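Local atomic coordinates of putative peptidyl-arginine deiminase family protein (Campylobacter jejuni subsp. jejuni serotype O:2, PDB entry 6B10), a protein that probably hydrolyses agmatine to N-carbamoylputrescine as an agmatine deiminase, a step of polyamine biosynthesis. Residues A[212-226]-A[243-255]. Residues are numbered along the deposited sequence; the frame is centred on the assembly and turned at random.
Sequences ARFIDKNTIAHCICE and LKKTGFDLLELPI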
# COMPACT_ATOMS: atom_id res chain seq x y z
N ALA A 212 0.04 8.15 -7.03
CA ALA A 212 1.47 8.45 -7.15
C ALA A 212 2.28 7.75 -6.08
O ALA A 212 1.84 7.67 -4.94
CB ALA A 212 1.70 9.95 -7.08
N ARG A 213 3.46 7.28 -6.46
CA ARG A 213 4.31 6.45 -5.62
C ARG A 213 5.77 6.71 -5.95
O ARG A 213 6.13 6.79 -7.12
CB ARG A 213 4.06 4.96 -5.92
CG ARG A 213 2.63 4.45 -5.80
CD ARG A 213 2.18 4.27 -4.36
NE ARG A 213 3.04 3.35 -3.63
CZ ARG A 213 2.97 2.02 -3.67
NH1 ARG A 213 2.08 1.39 -4.43
NH2 ARG A 213 3.83 1.31 -2.97
N PHE A 214 6.62 6.80 -4.93
CA PHE A 214 8.06 6.71 -5.16
C PHE A 214 8.42 5.29 -5.56
O PHE A 214 7.94 4.31 -4.96
CB PHE A 214 8.86 7.08 -3.91
CG PHE A 214 8.81 8.54 -3.57
CD1 PHE A 214 9.56 9.45 -4.30
CD2 PHE A 214 8.02 9.00 -2.53
CE1 PHE A 214 9.52 10.80 -4.00
CE2 PHE A 214 7.97 10.35 -2.22
CZ PHE A 214 8.72 11.25 -2.95
N ILE A 215 9.29 5.17 -6.57
CA ILE A 215 9.85 3.88 -6.96
C ILE A 215 11.35 3.79 -6.69
O ILE A 215 11.91 2.70 -6.63
CB ILE A 215 9.55 3.54 -8.43
CG1 ILE A 215 10.16 4.57 -9.38
CG2 ILE A 215 8.05 3.46 -8.63
CD1 ILE A 215 9.96 4.23 -10.84
N ASP A 216 12.01 4.95 -6.56
CA ASP A 216 13.31 5.04 -5.91
C ASP A 216 13.41 6.41 -5.26
O ASP A 216 12.44 7.18 -5.30
CB ASP A 216 14.47 4.72 -6.88
CG ASP A 216 14.62 5.73 -8.02
OD1 ASP A 216 14.37 6.94 -7.85
OD2 ASP A 216 15.02 5.29 -9.11
N LYS A 217 14.54 6.72 -4.62
CA LYS A 217 14.66 7.97 -3.86
C LYS A 217 14.49 9.22 -4.73
O LYS A 217 14.17 10.28 -4.21
CB LYS A 217 16.00 8.04 -3.12
CG LYS A 217 17.21 8.30 -4.01
CD LYS A 217 18.49 8.21 -3.20
CE LYS A 217 19.68 8.68 -4.01
NZ LYS A 217 20.96 8.46 -3.28
N ASN A 218 14.71 9.09 -6.04
CA ASN A 218 14.64 10.23 -6.96
C ASN A 218 13.44 10.25 -7.89
O ASN A 218 13.32 11.18 -8.68
CB ASN A 218 15.91 10.27 -7.82
CG ASN A 218 17.17 10.41 -6.99
OD1 ASN A 218 18.11 9.63 -7.14
ND2 ASN A 218 17.19 11.39 -6.11
N THR A 219 12.55 9.27 -7.80
CA THR A 219 11.57 9.06 -8.87
C THR A 219 10.16 8.78 -8.37
O THR A 219 9.95 7.96 -7.48
CB THR A 219 12.00 7.91 -9.78
OG1 THR A 219 13.41 8.00 -10.02
CG2 THR A 219 11.26 7.94 -11.09
N ILE A 220 9.19 9.46 -8.98
CA ILE A 220 7.78 9.26 -8.69
C ILE A 220 7.05 8.72 -9.92
O ILE A 220 7.11 9.32 -11.00
CB ILE A 220 7.10 10.56 -8.24
CG1 ILE A 220 7.67 11.01 -6.90
CG2 ILE A 220 5.59 10.36 -8.12
CD1 ILE A 220 7.24 12.38 -6.45
N ALA A 221 6.38 7.59 -9.73
CA ALA A 221 5.52 7.02 -10.76
C ALA A 221 4.11 7.47 -10.44
O ALA A 221 3.69 7.37 -9.29
CB ALA A 221 5.60 5.50 -10.75
N HIS A 222 3.38 7.95 -11.45
CA HIS A 222 2.08 8.57 -11.23
C HIS A 222 1.09 8.30 -12.37
O HIS A 222 1.46 8.22 -13.54
CB HIS A 222 2.21 10.09 -11.01
CG HIS A 222 2.64 10.86 -12.22
ND1 HIS A 222 1.75 11.32 -13.17
CD2 HIS A 222 3.87 11.25 -12.64
CE1 HIS A 222 2.41 11.94 -14.13
NE2 HIS A 222 3.70 11.92 -13.83
N CYS A 223 -0.18 8.19 -12.00
CA CYS A 223 -1.25 7.97 -12.95
C CYS A 223 -1.36 9.13 -13.92
O CYS A 223 -1.12 10.27 -13.57
CB CYS A 223 -2.58 7.78 -12.24
SG CYS A 223 -2.61 6.27 -11.27
N ILE A 224 -1.69 8.80 -15.16
CA ILE A 224 -1.98 9.80 -16.18
C ILE A 224 -3.11 9.25 -17.03
O ILE A 224 -3.40 8.05 -16.99
CB ILE A 224 -0.72 10.14 -17.03
CG1 ILE A 224 -0.84 11.50 -17.72
CG2 ILE A 224 -0.44 9.09 -18.09
CD1 ILE A 224 -1.14 12.68 -16.82
N CYS A 225 -3.79 10.13 -17.75
CA CYS A 225 -4.86 9.73 -18.66
C CYS A 225 -4.65 10.41 -20.01
O CYS A 225 -4.48 11.63 -20.06
CB CYS A 225 -6.21 10.11 -18.09
SG CYS A 225 -7.59 9.71 -19.17
N GLU A 226 -4.65 9.62 -21.08
CA GLU A 226 -4.36 10.12 -22.43
C GLU A 226 -5.62 10.50 -23.23
O GLU A 226 -5.53 11.25 -24.20
CB GLU A 226 -3.53 9.07 -23.19
CG GLU A 226 -2.05 9.09 -22.82
CD GLU A 226 -1.33 7.77 -23.07
OE1 GLU A 226 -1.84 6.92 -23.83
OE2 GLU A 226 -0.23 7.60 -22.49
N LEU A 243 3.26 17.70 -9.77
CA LEU A 243 4.41 16.82 -9.60
C LEU A 243 5.64 17.33 -10.34
O LEU A 243 6.76 17.08 -9.92
CB LEU A 243 4.06 15.39 -10.04
CG LEU A 243 3.08 14.64 -9.11
CD1 LEU A 243 2.68 13.31 -9.71
CD2 LEU A 243 3.68 14.44 -7.73
N LYS A 244 5.43 18.06 -11.43
CA LYS A 244 6.54 18.67 -12.16
C LYS A 244 7.25 19.75 -11.34
O LYS A 244 8.43 20.01 -11.56
CB LYS A 244 6.09 19.23 -13.52
CG LYS A 244 5.96 18.14 -14.57
CD LYS A 244 4.96 18.49 -15.65
CE LYS A 244 5.46 19.62 -16.53
NZ LYS A 244 4.62 19.73 -17.75
N LYS A 245 6.54 20.36 -10.39
CA LYS A 245 7.14 21.38 -9.50
C LYS A 245 8.04 20.80 -8.41
O LYS A 245 8.85 21.53 -7.85
CB LYS A 245 6.05 22.24 -8.83
CG LYS A 245 5.61 23.45 -9.63
CD LYS A 245 4.44 23.15 -10.55
CE LYS A 245 3.76 24.44 -11.01
NZ LYS A 245 2.48 24.17 -11.73
N THR A 246 7.92 19.51 -8.11
CA THR A 246 8.67 18.89 -7.01
C THR A 246 10.16 18.69 -7.33
O THR A 246 10.97 18.59 -6.43
CB THR A 246 8.09 17.52 -6.61
OG1 THR A 246 8.17 16.62 -7.72
CG2 THR A 246 6.64 17.64 -6.16
N GLY A 247 10.49 18.60 -8.62
CA GLY A 247 11.87 18.31 -9.04
C GLY A 247 12.21 16.83 -9.15
O GLY A 247 13.28 16.47 -9.65
N PHE A 248 11.33 15.94 -8.68
CA PHE A 248 11.57 14.52 -8.81
C PHE A 248 11.38 14.07 -10.25
O PHE A 248 10.57 14.64 -10.97
CB PHE A 248 10.65 13.72 -7.87
CG PHE A 248 11.06 13.83 -6.42
CD1 PHE A 248 12.22 13.21 -5.98
CD2 PHE A 248 10.32 14.58 -5.53
CE1 PHE A 248 12.61 13.32 -4.66
CE2 PHE A 248 10.71 14.70 -4.21
CZ PHE A 248 11.86 14.07 -3.77
N ASP A 249 12.13 13.06 -10.66
CA ASP A 249 11.91 12.44 -11.96
C ASP A 249 10.53 11.79 -11.96
O ASP A 249 10.07 11.27 -10.93
CB ASP A 249 13.00 11.41 -12.27
CG ASP A 249 14.37 12.05 -12.49
OD1 ASP A 249 14.44 13.27 -12.76
OD2 ASP A 249 15.39 11.33 -12.40
N LEU A 250 9.84 11.86 -13.10
CA LEU A 250 8.48 11.36 -13.20
C LEU A 250 8.38 10.24 -14.21
O LEU A 250 8.99 10.30 -15.27
CB LEU A 250 7.53 12.49 -13.61
CG LEU A 250 7.46 13.68 -12.65
CD1 LEU A 250 6.53 14.74 -13.21
CD2 LEU A 250 7.02 13.27 -11.25
N LEU A 251 7.61 9.21 -13.86
CA LEU A 251 7.34 8.07 -14.72
C LEU A 251 5.83 7.91 -14.80
O LEU A 251 5.16 7.90 -13.77
CB LEU A 251 8.02 6.81 -14.16
CG LEU A 251 7.97 5.50 -14.97
CD1 LEU A 251 9.21 4.64 -14.70
CD2 LEU A 251 6.71 4.69 -14.66
N GLU A 252 5.28 7.81 -16.01
CA GLU A 252 3.82 7.87 -16.18
C GLU A 252 3.19 6.49 -16.20
O GLU A 252 3.75 5.54 -16.75
CB GLU A 252 3.46 8.65 -17.44
CG GLU A 252 3.78 10.14 -17.34
CD GLU A 252 3.32 10.94 -18.54
OE1 GLU A 252 2.84 10.35 -19.53
OE2 GLU A 252 3.44 12.18 -18.49
N LEU A 253 2.02 6.40 -15.59
CA LEU A 253 1.25 5.16 -15.53
C LEU A 253 -0.11 5.42 -16.14
O LEU A 253 -1.05 5.77 -15.43
CB LEU A 253 1.10 4.71 -14.08
CG LEU A 253 2.38 4.52 -13.27
CD1 LEU A 253 2.05 4.32 -11.80
CD2 LEU A 253 3.21 3.36 -13.81
N PRO A 254 -0.24 5.28 -17.47
CA PRO A 254 -1.52 5.58 -18.12
C PRO A 254 -2.62 4.62 -17.70
O PRO A 254 -2.44 3.42 -17.80
CB PRO A 254 -1.21 5.42 -19.62
CG PRO A 254 -0.01 4.53 -19.67
CD PRO A 254 0.79 4.88 -18.45
N ILE A 255 -3.74 5.16 -17.24
CA ILE A 255 -4.83 4.31 -16.77
C ILE A 255 -5.39 3.49 -17.93
O ILE A 255 -5.33 3.92 -19.08
CB ILE A 255 -5.96 5.13 -16.09
CG1 ILE A 255 -6.66 6.08 -17.07
CG2 ILE A 255 -5.41 5.88 -14.88
CD1 ILE A 255 -7.81 6.86 -16.45
O HOH W 1 14.89 8.58 -12.07
O HOH W 2 4.82 12.99 -16.18
O HOH W 3 -4.91 6.33 -20.39
O HOH W 4 2.17 7.95 -20.79
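Strands 219-224 and 249-254 pair in parallel as the two strands of a beta-alpha-beta unit, whose helix 233-244 packs over the face carrying I220, H222 and I224. Seven backbone hydrogen bonds fix the register T219-D249 through I224-P254, from D249 N to N218 O (3.0 Å) at one end to I255 N to I224 O (2.9 Å) at the other. H222 is placed by chi1 69°, which sets CG between its backbone N and carbonyl carbon; its CB lies 3.5 Å from L243 CD1, in the last turn of the crossover helix. H222 ND1 donates to C223 O (3.1 Å) from above the carbonyl plane, while NE2 is hydrogen-bonded, in the ring plane, to a water that donates to E252 OE2; these two bonds should restrain ring rotation. The same carboxylate oxygen is salt-bridged to K240 of that helix. Beyond the helix end, F248 receives an edge-to-face stack from F214 of hairpin strand 212-216: the planes stand at 81°, with F214 CE1 over the ring centre, and I220 CD1 reaches F248 CD2 at 3.9 Å. On the other sheet face, A221 CB touches both L251 CD2 (4.1 Å) and L253 CD1 (3.9 Å).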